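Local coordinates for esterase (Thermotoga maritima, PDB 3DOH), which is a thermostable esterase that hydrolyses carboxylic esters and carries an immunoglobulin-like domain in front of its alpha/beta-hydrolase part, at residues G19-A24 against L90-I95; I27-E32 against K79-E84; Q36-D41 against T59-N64; I111-V116 against P128-Q133. All coordinates share one frame; numbering follows the deposited sequence.

Interaction 1. Residues G19-A24 against L90-I95; sequences GEKVCA and LHSNTI
K21 of strand 19-29 and N93 of the 90-95 loop form a single backbone bridge, with their CA atoms 4.4 Å apart. Two bonds frame it. T94 N gives its proton to E20 O at 2.9 Å, and V22 N gives one to S92 O at 3.2 Å. E20 O has a second donor, a water 2.6 Å away, and I95 N in turn gives its proton to that water.

The side chains of E20 and T94 meet obliquely. T94 OG1 donates to E20 OE1 from above the carboxylate plane, at 2.5 Å. CG of E20 is anti to the backbone N (chi1 173°), and the extended chain takes the carboxylate across to T94. The same oxygen forms a salt bridge with R105. OE2 is bonded to Y191 and T13. K21 runs alongside N93, and its bent end brings NZ to S92 OG at 3.3 Å. S92 OG is also bonded to D89 O. A leucine in place of K21 would probably leave S92 OG without this charged donor, with D89 O as its other partner. On the other side V22 CG2 touches T94 CG2 at 4.1 Å.

The buried E20 charge is thus met by R105 and several hydroxyls, which is consistent with a stabilised carboxylate. Through Y191 it also ties the immunoglobulin-like domain to the part that carries the esterase fold.

Interaction 2. Residues I27-E32 against K79-E84; sequences IEYPVE and KYVVLE
I27 N gives its proton to V81 O at 2.7 Å. V81 N returns the bond to I27 O at 2.8 Å. This makes I27 and V81 an antiparallel hydrogen-bonded pair. E28 and Y80 form the next, non-hydrogen-bonded pair, and Y29 N then bonds K79 O.

The E28 chain lies beside Y80 and points the same way. Its CG is anti to the backbone N (chi1 179°), which lays the carboxylate along the ring with the two planes 22° apart. E28 OE2 comes to 3.0 Å from Y80 OH. K79 bends back toward the same oxygen, but its NZ stays 3.8 Å from OE2, a long salt bridge. A glycine in place of Y80 would probably open a gap beside the E28 chain and leave its carboxylate freer to turn.

The two segments lie on strands 19-29 and 80-85, neighbours in the sheet of the immunoglobulin-like domain. On the face of I27 and V81 the contacts are apolar. V81 CG2 lies 3.8 Å from CE2 of Y29, while V81 CB sits in plane at the edge of that ring. I27 CD1 meets L83 CD1 at 4.1 Å, and both residues also pack on F43. At the corner formed by P30 and V31, V31 O receives a CA-H contact from K79 CA at 3.4 Å, and E32 binds N65 through OE2.

Interaction 3. Residues Q36-D41 against T59-N64; sequences QKLSPD and TKVYAN
The loop leading from strand 32-34 to strand 43-48 of the immunoglobulin-like domain packs through L38 and P40 against V61 of strand 53-64. The touching parts run in nearly opposed directions, 161° apart. No hydrogen bond joins the two segments, and V61 provides most of the strand's side of the contact.

The two methyls of V61 serve different partners. CG1, anti to the backbone N (chi1 -173°), reaches L38, whose side chain crosses that of V61 at about a right angle. V61 CG1 is 3.7 Å from L38 CB and 3.9 Å from L38 CD2. The other branch turns to the bend of the loop. V61 CG2 lies 3.5 Å from P40 N and 4.1 Å from P40 CD, and the proline and valine side chains slide past each other in opposite directions. P40 CG also comes to 4.2 Å from K60 CA, over the backbone. V61 further packs on L83 of the adjoining strand.

Some polar groups of the loop are held within it. S39 OG donates to D41 OD2 at 2.8 Å from well above the carboxylate plane, 55° out of it. S39 N is bonded to Q42 OE1.

D41 O, in contrast, is bonded to K46 of the third subunit, where the loop meets another copy of the protein.

With no hydrogen bond between the segments, the loop is held to the strand by apolar packing of the V61 methyls on L38 and P40.

Interaction 4. Residues I111-V116 against P128-Q133; sequences IVSQLV and PFTSKQ
I111 meets T130 by side chain, crossing it obliquely on the same face. I111 CD1 touches T130 CG2 at 3.5 Å. V112 comes next. Its N gives a proton to S131 O at 2.7 Å, and S131 N returns a weak, bent bond to V112 O at 3.0 Å. The V112 side chain points to the other face of the sheet, where it packs on V25 and I27.

S113 sits on the face of I111 and T130. Its OG is hydrogen-bonded to T130 OG1 at 2.8 Å, and either hydroxyl may be the donor. A water 2.8 Å from T130 OG1 also lies within hydrogen-bonding distance of Q114 O, to which it may donate.

The two segments belong to strands 110-114 and 129-139, antiparallel neighbours in the sheet of the immunoglobulin-like domain. Their parts 111-114 and 129-132 run at 165° to each other. Q114 N bonds F129 O, and F129 N bonds Q114 O at 3.2 Å. The F129 ring turns back over the strand (chi1 81°), which sets one ring face beneath Q114 N. Q114 CB lies 3.9 Å from F129 CE2, and the amide and ring planes stand at 90°. Q114 OE1 is bonded to the hydroxyl of Y29, and NE2 to V126 O.

The L115 side chain points away from 128-133 and packs on L115 of the third subunit, but its carbonyl O lies 3.6 Å from P128 CG. That same ring carbon reaches the V116 backbone, and the V116 side chain packs on Y53 of the third subunit.

From the N terminus, strand 19-29 takes part in two contacts. Interaction 1 closes the outermost loop, from 19-24 to 90-95. Interaction 2 nests inside it, pairing the far part of the same strand with 79-84. Interaction 3 nests inside interaction 2, where 36-41 meets 59-64. Strands 53-64 and 80-85 are neighbours, and V82 N probably bonds Y62 O between interactions 2 and 3. Interaction 4 opens later and lies in series with the other three. It still meets interaction 2, where I27 packs on F129. All four reach the same sheet, and interaction 1 lies nearest the centre of the chain.

Interaction 1. Residues G19-A24 against L90-I95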
loop_
_atom_site.group_PDB
_atom_site.type_symbol
_atom_site.label_atom_id
_atom_site.label_comp_id
_atom_site.label_asym_id
_atom_site.label_seq_id
_atom_site.Cartn_x
_atom_site.Cartn_y
_atom_site.Cartn_z
ATOM N N GLY A 19 22.676 -19.986 2.891
ATOM C CA GLY A 19 22.801 -21.281 2.262
ATOM C C GLY A 19 22.606 -21.288 0.765
ATOM O O GLY A 19 22.415 -20.229 0.137
ATOM N N GLU A 20 22.643 -22.486 0.191
ATOM C CA GLU A 20 22.693 -22.656 -1.253
ATOM C C GLU A 20 21.303 -22.542 -1.865
ATOM O O GLU A 20 20.352 -23.176 -1.407
ATOM C CB GLU A 20 23.316 -24.006 -1.613
ATOM C CG GLU A 20 23.267 -24.337 -3.096
ATOM C CD GLU A 20 23.333 -25.828 -3.362
ATOM O OE1 GLU A 20 22.803 -26.605 -2.538
ATOM O OE2 GLU A 20 23.913 -26.223 -4.394
ATOM N N LYS A 21 21.199 -21.725 -2.905
ATOM C CA LYS A 21 19.940 -21.449 -3.552
ATOM C C LYS A 21 20.156 -21.652 -5.030
ATOM O O LYS A 21 21.265 -21.449 -5.543
ATOM C CB LYS A 21 19.492 -20.005 -3.370
ATOM C CG LYS A 21 19.301 -19.407 -1.946
ATOM C CD LYS A 21 18.727 -17.975 -2.112
ATOM C CE LYS A 21 18.399 -17.314 -0.815
ATOM N NZ LYS A 21 17.270 -17.988 -0.139
ATOM N N VAL A 22 19.091 -22.037 -5.717
ATOM C CA VAL A 22 19.079 -22.016 -7.168
ATOM C C VAL A 22 18.822 -20.553 -7.602
ATOM O O VAL A 22 17.727 -20.012 -7.365
ATOM C CB VAL A 22 17.951 -22.892 -7.757
ATOM C CG1 VAL A 22 18.125 -23.005 -9.232
ATOM C CG2 VAL A 22 17.942 -24.257 -7.154
ATOM N N CYS A 23 19.821 -19.957 -8.257
ATOM C CA CYS A 23 19.804 -18.546 -8.626
ATOM C C CYS A 23 19.613 -18.359 -10.123
ATOM O O CYS A 23 19.194 -17.302 -10.576
ATOM C CB CYS A 23 21.087 -17.850 -8.165
ATOM S SG CYS A 23 22.550 -18.445 -8.993
ATOM N N ALA A 24 19.916 -19.375 -10.912
ATOM C CA ALA A 24 19.645 -19.214 -12.329
ATOM C C ALA A 24 19.322 -20.530 -13.013
ATOM O O ALA A 24 19.581 -21.600 -12.476
ATOM C CB ALA A 24 20.778 -18.497 -13.009
ATOM N N LEU A 90 10.408 -17.672 -1.953
ATOM C CA LEU A 90 10.257 -18.637 -0.877
ATOM C C LEU A 90 11.000 -19.959 -1.169
ATOM O O LEU A 90 11.824 -20.421 -0.341
ATOM C CB LEU A 90 8.777 -18.876 -0.532
ATOM C CG LEU A 90 8.474 -19.911 0.587
ATOM C CD1 LEU A 90 8.749 -19.385 2.026
ATOM C CD2 LEU A 90 7.023 -20.506 0.468
ATOM N N HIS A 91 10.695 -20.573 -2.303
ATOM C CA HIS A 91 11.287 -21.858 -2.633
ATOM C C HIS A 91 12.558 -21.652 -3.440
ATOM O O HIS A 91 12.658 -22.120 -4.574
ATOM C CB HIS A 91 10.297 -22.716 -3.423
ATOM C CG HIS A 91 9.185 -23.276 -2.589
ATOM N ND1 HIS A 91 7.868 -22.913 -2.765
ATOM C CD2 HIS A 91 9.195 -24.173 -1.576
ATOM C CE1 HIS A 91 7.114 -23.562 -1.896
ATOM N NE2 HIS A 91 7.895 -24.333 -1.162
ATOM N N SER A 92 13.533 -20.952 -2.864
ATOM C CA SER A 92 14.825 -20.893 -3.498
ATOM C C SER A 92 15.907 -21.792 -2.851
ATOM O O SER A 92 16.694 -22.419 -3.571
ATOM C CB SER A 92 15.282 -19.447 -3.664
ATOM O OG SER A 92 15.125 -18.693 -2.483
ATOM N N ASN A 93 15.924 -21.876 -1.517
ATOM C CA ASN A 93 16.852 -22.726 -0.757
ATOM C C ASN A 93 16.853 -24.167 -1.193
ATOM O O ASN A 93 15.817 -24.710 -1.526
ATOM C CB ASN A 93 16.529 -22.650 0.719
ATOM C CG ASN A 93 16.882 -21.284 1.316
ATOM O OD1 ASN A 93 18.050 -20.955 1.524
ATOM N ND2 ASN A 93 15.860 -20.473 1.583
ATOM N N THR A 94 18.016 -24.798 -1.203
ATOM C CA THR A 94 18.075 -26.228 -1.539
ATOM C C THR A 94 17.945 -27.112 -0.289
ATOM O O THR A 94 17.670 -28.319 -0.378
ATOM C CB THR A 94 19.335 -26.595 -2.360
ATOM O OG1 THR A 94 20.497 -26.229 -1.626
ATOM C CG2 THR A 94 19.339 -25.852 -3.675
ATOM N N ILE A 95 18.104 -26.498 0.873
ATOM C CA ILE A 95 18.236 -27.256 2.088
ATOM C C ILE A 95 17.037 -27.023 2.970
ATOM O O ILE A 95 16.821 -25.909 3.435
ATOM C CB ILE A 95 19.540 -26.887 2.855
ATOM C CG1 ILE A 95 20.769 -27.147 1.964
ATOM C CG2 ILE A 95 19.597 -27.631 4.228
ATOM C CD1 ILE A 95 22.106 -26.684 2.539
HETATM O O HOH W 1 19.604 -23.865 1.002
#

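Interaction 2. Residues I27-E32 against K79-E84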
loop_
_atom_site.group_PDB
_atom_site.type_symbol
_atom_site.label_atom_id
_atom_site.label_comp_id
_atom_site.label_asym_id
_atom_site.label_seq_id
_atom_site.Cartn_x
_atom_site.Cartn_y
_atom_site.Cartn_z
ATOM N N ILE A 27 19.584 -22.381 -20.325
ATOM C CA ILE A 27 19.106 -23.270 -21.381
ATOM C C ILE A 27 20.095 -23.229 -22.534
ATOM O O ILE A 27 20.435 -22.154 -22.996
ATOM C CB ILE A 27 17.703 -22.849 -21.901
ATOM C CG1 ILE A 27 16.725 -22.615 -20.717
ATOM C CG2 ILE A 27 17.222 -23.860 -22.972
ATOM C CD1 ILE A 27 15.538 -21.726 -20.988
ATOM N N GLU A 28 20.578 -24.393 -22.969
ATOM C CA GLU A 28 21.444 -24.465 -24.159
ATOM C C GLU A 28 20.581 -24.790 -25.361
ATOM O O GLU A 28 20.077 -25.917 -25.494
ATOM C CB GLU A 28 22.584 -25.494 -24.025
ATOM C CG GLU A 28 23.462 -25.571 -25.294
ATOM C CD GLU A 28 24.789 -26.347 -25.125
ATOM O OE1 GLU A 28 24.838 -27.439 -24.515
ATOM O OE2 GLU A 28 25.807 -25.845 -25.637
ATOM N N TYR A 29 20.410 -23.790 -26.216
ATOM C CA TYR A 29 19.652 -23.922 -27.442
ATOM C C TYR A 29 20.471 -24.540 -28.587
ATOM O O TYR A 29 21.701 -24.437 -28.584
ATOM C CB TYR A 29 19.119 -22.546 -27.825
ATOM C CG TYR A 29 17.852 -22.200 -27.062
ATOM C CD1 TYR A 29 16.610 -22.699 -27.475
ATOM C CD2 TYR A 29 17.891 -21.393 -25.920
ATOM C CE1 TYR A 29 15.441 -22.387 -26.783
ATOM C CE2 TYR A 29 16.730 -21.066 -25.224
ATOM C CZ TYR A 29 15.507 -21.567 -25.654
ATOM O OH TYR A 29 14.342 -21.267 -24.965
ATOM N N PRO A 30 19.789 -25.197 -29.572
ATOM C CA PRO A 30 20.527 -25.783 -30.715
ATOM C C PRO A 30 21.285 -24.741 -31.592
ATOM O O PRO A 30 22.365 -25.044 -32.077
ATOM C CB PRO A 30 19.432 -26.554 -31.498
ATOM C CG PRO A 30 18.278 -26.707 -30.556
ATOM C CD PRO A 30 18.334 -25.468 -29.694
ATOM N N VAL A 31 20.728 -23.543 -31.778
ATOM C CA VAL A 31 21.513 -22.410 -32.299
ATOM C C VAL A 31 21.775 -21.335 -31.270
ATOM O O VAL A 31 21.392 -21.447 -30.088
ATOM C CB VAL A 31 20.862 -21.680 -33.467
ATOM C CG1 VAL A 31 21.775 -21.746 -34.731
ATOM C CG2 VAL A 31 19.408 -22.155 -33.686
ATOM N N GLU A 32 22.453 -20.293 -31.733
ATOM C CA GLU A 32 22.688 -19.115 -30.932
ATOM C C GLU A 32 21.346 -18.390 -30.873
ATOM O O GLU A 32 20.404 -18.790 -31.546
ATOM C CB GLU A 32 23.785 -18.214 -31.548
ATOM C CG GLU A 32 25.253 -18.550 -31.193
ATOM C CD GLU A 32 26.208 -17.319 -31.307
ATOM O OE1 GLU A 32 25.747 -16.188 -31.611
ATOM O OE2 GLU A 32 27.430 -17.473 -31.079
ATOM N N LYS A 79 24.340 -19.555 -27.725
ATOM C CA LYS A 79 23.497 -20.726 -27.535
ATOM C C LYS A 79 22.977 -20.837 -26.097
ATOM O O LYS A 79 22.038 -21.596 -25.820
ATOM C CB LYS A 79 24.207 -22.012 -28.004
ATOM C CG LYS A 79 25.498 -22.342 -27.271
ATOM C CD LYS A 79 26.623 -22.706 -28.243
ATOM C CE LYS A 79 26.640 -24.200 -28.552
ATOM N NZ LYS A 79 28.046 -24.773 -28.496
ATOM N N TYR A 80 23.554 -20.085 -25.174
ATOM C CA TYR A 80 23.069 -20.179 -23.805
ATOM C C TYR A 80 22.126 -19.044 -23.456
ATOM O O TYR A 80 22.441 -17.860 -23.665
ATOM C CB TYR A 80 24.225 -20.212 -22.820
ATOM C CG TYR A 80 25.123 -21.390 -22.983
ATOM C CD1 TYR A 80 24.770 -22.615 -22.444
ATOM C CD2 TYR A 80 26.327 -21.289 -23.682
ATOM C CE1 TYR A 80 25.586 -23.722 -22.575
ATOM C CE2 TYR A 80 27.163 -22.411 -23.835
ATOM C CZ TYR A 80 26.773 -23.625 -23.262
ATOM O OH TYR A 80 27.534 -24.753 -23.378
ATOM N N VAL A 81 20.966 -19.402 -22.927
ATOM C CA VAL A 81 20.047 -18.415 -22.405
ATOM C C VAL A 81 19.965 -18.570 -20.880
ATOM O O VAL A 81 19.663 -19.655 -20.340
ATOM C CB VAL A 81 18.666 -18.491 -23.109
ATOM C CG1 VAL A 81 17.577 -17.753 -22.313
ATOM C CG2 VAL A 81 18.783 -17.948 -24.530
ATOM N N VAL A 82 20.276 -17.457 -20.218
ATOM C CA VAL A 82 20.258 -17.344 -18.791
ATOM C C VAL A 82 18.980 -16.694 -18.317
ATOM O O VAL A 82 18.605 -15.614 -18.765
ATOM C CB VAL A 82 21.438 -16.496 -18.279
ATOM C CG1 VAL A 82 21.293 -16.192 -16.737
ATOM C CG2 VAL A 82 22.742 -17.208 -18.542
ATOM N N LEU A 83 18.337 -17.367 -17.380
ATOM C CA LEU A 83 17.170 -16.849 -16.711
ATOM C C LEU A 83 17.594 -16.669 -15.280
ATOM O O LEU A 83 17.822 -17.651 -14.584
ATOM C CB LEU A 83 16.058 -17.901 -16.737
ATOM C CG LEU A 83 15.564 -18.438 -18.081
ATOM C CD1 LEU A 83 14.494 -19.435 -17.809
ATOM C CD2 LEU A 83 15.054 -17.308 -18.969
ATOM N N GLU A 84 17.724 -15.437 -14.822
ATOM C CA GLU A 84 18.104 -15.218 -13.447
ATOM C C GLU A 84 16.864 -15.249 -12.550
ATOM O O GLU A 84 15.785 -14.829 -12.943
ATOM C CB GLU A 84 18.929 -13.931 -13.368
ATOM C CG GLU A 84 18.489 -12.937 -12.316
ATOM C CD GLU A 84 19.657 -12.243 -11.640
ATOM O OE1 GLU A 84 20.723 -12.061 -12.293
ATOM O OE2 GLU A 84 19.501 -11.909 -10.437
#

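Interaction 3. Residues Q36-D41 against T59-N64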
loop_
_atom_site.group_PDB
_atom_site.type_symbol
_atom_site.label_atom_id
_atom_site.label_comp_id
_atom_site.label_asym_id
_atom_site.label_seq_id
_atom_site.Cartn_x
_atom_site.Cartn_y
_atom_site.Cartn_z
ATOM N N GLN A 36 19.152 -9.528 -26.690
ATOM C CA GLN A 36 18.658 -8.176 -26.822
ATOM C C GLN A 36 17.140 -8.253 -26.939
ATOM O O GLN A 36 16.429 -7.461 -26.337
ATOM C CB GLN A 36 19.344 -7.531 -28.038
ATOM C CG GLN A 36 18.633 -6.360 -28.744
ATOM C CD GLN A 36 18.944 -6.338 -30.261
ATOM O OE1 GLN A 36 20.118 -6.417 -30.679
ATOM N NE2 GLN A 36 17.887 -6.257 -31.089
ATOM N N LYS A 37 16.652 -9.259 -27.668
ATOM C CA LYS A 37 15.204 -9.441 -27.907
ATOM C C LYS A 37 14.420 -10.330 -26.895
ATOM O O LYS A 37 13.199 -10.469 -27.006
ATOM C CB LYS A 37 14.950 -9.888 -29.369
ATOM C CG LYS A 37 14.456 -8.749 -30.308
ATOM C CD LYS A 37 13.701 -9.281 -31.545
ATOM C CE LYS A 37 12.491 -8.391 -31.974
ATOM N NZ LYS A 37 12.759 -7.386 -33.077
ATOM N N LEU A 38 15.120 -10.910 -25.911
ATOM C CA LEU A 38 14.510 -11.764 -24.883
ATOM C C LEU A 38 13.928 -10.923 -23.746
ATOM O O LEU A 38 14.360 -9.788 -23.517
ATOM C CB LEU A 38 15.546 -12.748 -24.336
ATOM C CG LEU A 38 15.747 -14.141 -24.948
ATOM C CD1 LEU A 38 15.246 -14.316 -26.412
ATOM C CD2 LEU A 38 17.213 -14.515 -24.830
ATOM N N SER A 39 12.958 -11.472 -23.029
ATOM C CA SER A 39 12.350 -10.767 -21.919
ATOM C C SER A 39 11.801 -11.812 -20.937
ATOM O O SER A 39 11.374 -12.863 -21.365
ATOM C CB SER A 39 11.253 -9.827 -22.463
ATOM O OG SER A 39 10.281 -9.493 -21.485
ATOM N N PRO A 40 11.841 -11.541 -19.619
ATOM C CA PRO A 40 11.394 -12.499 -18.576
ATOM C C PRO A 40 10.034 -13.153 -18.791
ATOM O O PRO A 40 9.842 -14.312 -18.455
ATOM C CB PRO A 40 11.385 -11.638 -17.301
ATOM C CG PRO A 40 12.502 -10.672 -17.548
ATOM C CD PRO A 40 12.368 -10.303 -19.011
ATOM N N ASP A 41 9.097 -12.430 -19.371
ATOM C CA ASP A 41 7.752 -12.977 -19.561
ATOM C C ASP A 41 7.617 -13.974 -20.715
ATOM O O ASP A 41 6.499 -14.345 -21.089
ATOM C CB ASP A 41 6.716 -11.846 -19.688
ATOM C CG ASP A 41 6.938 -10.950 -20.925
ATOM O OD1 ASP A 41 6.047 -10.116 -21.148
ATOM O OD2 ASP A 41 7.951 -11.073 -21.679
ATOM N N THR A 59 13.997 -12.613 -12.872
ATOM C CA THR A 59 14.213 -11.168 -12.757
ATOM C C THR A 59 14.898 -10.490 -13.975
ATOM O O THR A 59 14.641 -9.312 -14.244
ATOM C CB THR A 59 14.979 -10.812 -11.470
ATOM O OG1 THR A 59 16.141 -11.640 -11.375
ATOM C CG2 THR A 59 14.131 -11.073 -10.267
ATOM N N LYS A 60 15.785 -11.210 -14.674
ATOM C CA LYS A 60 16.346 -10.735 -15.957
ATOM C C LYS A 60 16.559 -11.940 -16.885
ATOM O O LYS A 60 16.842 -13.025 -16.393
ATOM C CB LYS A 60 17.695 -9.989 -15.788
ATOM C CG LYS A 60 17.988 -9.258 -14.434
ATOM C CD LYS A 60 17.315 -7.858 -14.261
ATOM C CE LYS A 60 18.231 -6.855 -13.509
ATOM N NZ LYS A 60 19.197 -7.484 -12.492
ATOM N N VAL A 61 16.408 -11.764 -18.203
ATOM C CA VAL A 61 16.888 -12.755 -19.207
ATOM C C VAL A 61 18.040 -12.200 -20.052
ATOM O O VAL A 61 18.013 -11.032 -20.429
ATOM C CB VAL A 61 15.789 -13.221 -20.203
ATOM C CG1 VAL A 61 16.324 -14.359 -21.070
ATOM C CG2 VAL A 61 14.573 -13.693 -19.493
ATOM N N TYR A 62 19.029 -13.040 -20.361
ATOM C CA TYR A 62 20.124 -12.667 -21.287
ATOM C C TYR A 62 20.830 -13.874 -21.963
ATOM O O TYR A 62 20.584 -15.035 -21.626
ATOM C CB TYR A 62 21.143 -11.711 -20.615
ATOM C CG TYR A 62 21.827 -12.276 -19.371
ATOM C CD1 TYR A 62 21.288 -12.064 -18.091
ATOM C CD2 TYR A 62 22.986 -13.026 -19.480
ATOM C CE1 TYR A 62 21.890 -12.589 -16.953
ATOM C CE2 TYR A 62 23.598 -13.558 -18.352
ATOM C CZ TYR A 62 23.052 -13.335 -17.091
ATOM O OH TYR A 62 23.660 -13.889 -15.993
ATOM N N ALA A 63 21.705 -13.598 -22.919
ATOM C CA ALA A 63 22.417 -14.683 -23.568
ATOM C C ALA A 63 23.913 -14.511 -23.510
ATOM O O ALA A 63 24.400 -13.393 -23.526
ATOM C CB ALA A 63 21.965 -14.811 -24.984
ATOM N N ASN A 64 24.638 -15.623 -23.426
ATOM C CA ASN A 64 26.096 -15.650 -23.592
ATOM C C ASN A 64 26.505 -16.932 -24.341
ATOM O O ASN A 64 25.633 -17.725 -24.759
ATOM C CB ASN A 64 26.807 -15.534 -22.239
ATOM C CG ASN A 64 26.535 -16.726 -21.309
ATOM O OD1 ASN A 64 26.329 -16.558 -20.100
ATOM N ND2 ASN A 64 26.556 -17.929 -21.860
#

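Interaction 4. Residues I111-V116 against P128-Q133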
loop_
_atom_site.group_PDB
_atom_site.type_symbol
_atom_site.label_atom_id
_atom_site.label_comp_id
_atom_site.label_asym_id
_atom_site.label_seq_id
_atom_site.Cartn_x
_atom_site.Cartn_y
_atom_site.Cartn_z
ATOM N N ILE A 111 10.782 -27.581 -13.401
ATOM C CA ILE A 111 10.341 -27.588 -14.763
ATOM C C ILE A 111 10.397 -26.162 -15.267
ATOM O O ILE A 111 10.114 -25.220 -14.509
ATOM C CB ILE A 111 8.986 -28.299 -14.922
ATOM C CG1 ILE A 111 8.417 -28.142 -16.325
ATOM C CG2 ILE A 111 8.002 -27.858 -13.875
ATOM C CD1 ILE A 111 7.242 -29.134 -16.512
ATOM N N VAL A 112 10.811 -26.040 -16.527
ATOM C CA VAL A 112 11.118 -24.804 -17.144
ATOM C C VAL A 112 10.381 -24.735 -18.449
ATOM O O VAL A 112 10.253 -25.756 -19.146
ATOM C CB VAL A 112 12.606 -24.741 -17.466
ATOM C CG1 VAL A 112 12.976 -23.436 -18.225
ATOM C CG2 VAL A 112 13.401 -24.859 -16.210
ATOM N N SER A 113 9.927 -23.530 -18.806
ATOM C CA SER A 113 9.328 -23.321 -20.104
ATOM C C SER A 113 9.729 -22.075 -20.858
ATOM O O SER A 113 9.813 -20.979 -20.304
ATOM C CB SER A 113 7.830 -23.294 -19.976
ATOM O OG SER A 113 7.362 -24.601 -20.055
ATOM N N GLN A 114 9.921 -22.262 -22.153
ATOM C CA GLN A 114 9.835 -21.168 -23.072
ATOM C C GLN A 114 8.438 -21.140 -23.586
ATOM O O GLN A 114 8.014 -22.085 -24.191
ATOM C CB GLN A 114 10.768 -21.380 -24.231
ATOM C CG GLN A 114 10.801 -20.196 -25.113
ATOM C CD GLN A 114 11.220 -20.597 -26.459
ATOM O OE1 GLN A 114 12.222 -21.286 -26.601
ATOM N NE2 GLN A 114 10.452 -20.206 -27.474
ATOM N N LEU A 115 7.733 -20.044 -23.369
ATOM C CA LEU A 115 6.292 -20.022 -23.535
ATOM C C LEU A 115 5.819 -19.565 -24.901
ATOM O O LEU A 115 4.730 -19.929 -25.346
ATOM C CB LEU A 115 5.686 -19.109 -22.489
ATOM C CG LEU A 115 5.910 -19.563 -21.065
ATOM C CD1 LEU A 115 5.591 -18.447 -20.048
ATOM C CD2 LEU A 115 5.075 -20.784 -20.823
ATOM N N VAL A 116 6.626 -18.728 -25.529
ATOM C CA VAL A 116 6.289 -18.103 -26.773
ATOM C C VAL A 116 7.454 -18.387 -27.686
ATOM O O VAL A 116 8.562 -18.711 -27.201
ATOM C CB VAL A 116 6.182 -16.592 -26.609
ATOM C CG1 VAL A 116 4.962 -16.236 -25.779
ATOM C CG2 VAL A 116 7.476 -16.001 -26.031
ATOM N N PRO A 128 8.165 -22.829 -28.648
ATOM C CA PRO A 128 7.948 -23.184 -27.240
ATOM C C PRO A 128 8.317 -24.647 -26.861
ATOM O O PRO A 128 8.099 -25.579 -27.648
ATOM C CB PRO A 128 6.456 -22.959 -27.072
ATOM C CG PRO A 128 6.135 -21.867 -28.017
ATOM C CD PRO A 128 7.079 -21.985 -29.175
ATOM N N PHE A 129 8.893 -24.830 -25.673
ATOM C CA PHE A 129 9.193 -26.165 -25.135
ATOM C C PHE A 129 8.985 -26.155 -23.631
ATOM O O PHE A 129 8.958 -25.102 -23.009
ATOM C CB PHE A 129 10.641 -26.611 -25.465
ATOM C CG PHE A 129 11.686 -26.033 -24.534
ATOM C CD1 PHE A 129 11.971 -26.658 -23.292
ATOM C CD2 PHE A 129 12.353 -24.851 -24.864
ATOM C CE1 PHE A 129 12.904 -26.125 -22.436
ATOM C CE2 PHE A 129 13.266 -24.301 -24.005
ATOM C CZ PHE A 129 13.556 -24.941 -22.798
ATOM N N THR A 130 8.871 -27.334 -23.045
ATOM C CA THR A 130 8.744 -27.472 -21.604
ATOM C C THR A 130 9.561 -28.667 -21.225
ATOM O O THR A 130 9.667 -29.600 -21.998
ATOM C CB THR A 130 7.314 -27.714 -21.195
ATOM O OG1 THR A 130 6.507 -26.678 -21.744
ATOM C CG2 THR A 130 7.170 -27.699 -19.683
ATOM N N SER A 131 10.140 -28.640 -20.028
ATOM C CA SER A 131 11.181 -29.593 -19.658
ATOM C C SER A 131 11.460 -29.565 -18.158
ATOM O O SER A 131 11.502 -28.499 -17.544
ATOM C CB SER A 131 12.468 -29.310 -20.437
ATOM O OG SER A 131 13.490 -30.227 -20.085
ATOM N N LYS A 132 11.650 -30.745 -17.574
ATOM C CA LYS A 132 12.412 -30.880 -16.312
ATOM C C LYS A 132 13.855 -30.387 -16.584
ATOM O O LYS A 132 14.216 -30.127 -17.738
ATOM C CB LYS A 132 12.399 -32.332 -15.817
ATOM C CG LYS A 132 11.116 -32.770 -15.082
ATOM C CD LYS A 132 10.694 -34.182 -15.566
ATOM C CE LYS A 132 9.644 -34.932 -14.654
ATOM N NZ LYS A 132 8.351 -34.172 -14.312
ATOM N N GLN A 133 14.657 -30.203 -15.537
ATOM C CA GLN A 133 16.070 -29.871 -15.722
ATOM C C GLN A 133 16.867 -31.118 -16.117
ATOM O O GLN A 133 16.414 -32.240 -15.944
ATOM C CB GLN A 133 16.666 -29.304 -14.446
ATOM C CG GLN A 133 17.033 -30.335 -13.413
ATOM C CD GLN A 133 15.891 -30.608 -12.469
ATOM O OE1 GLN A 133 16.074 -31.227 -11.428
ATOM N NE2 GLN A 133 14.702 -30.132 -12.807
HETATM O O HOH W 2 6.339 -24.478 -23.483
#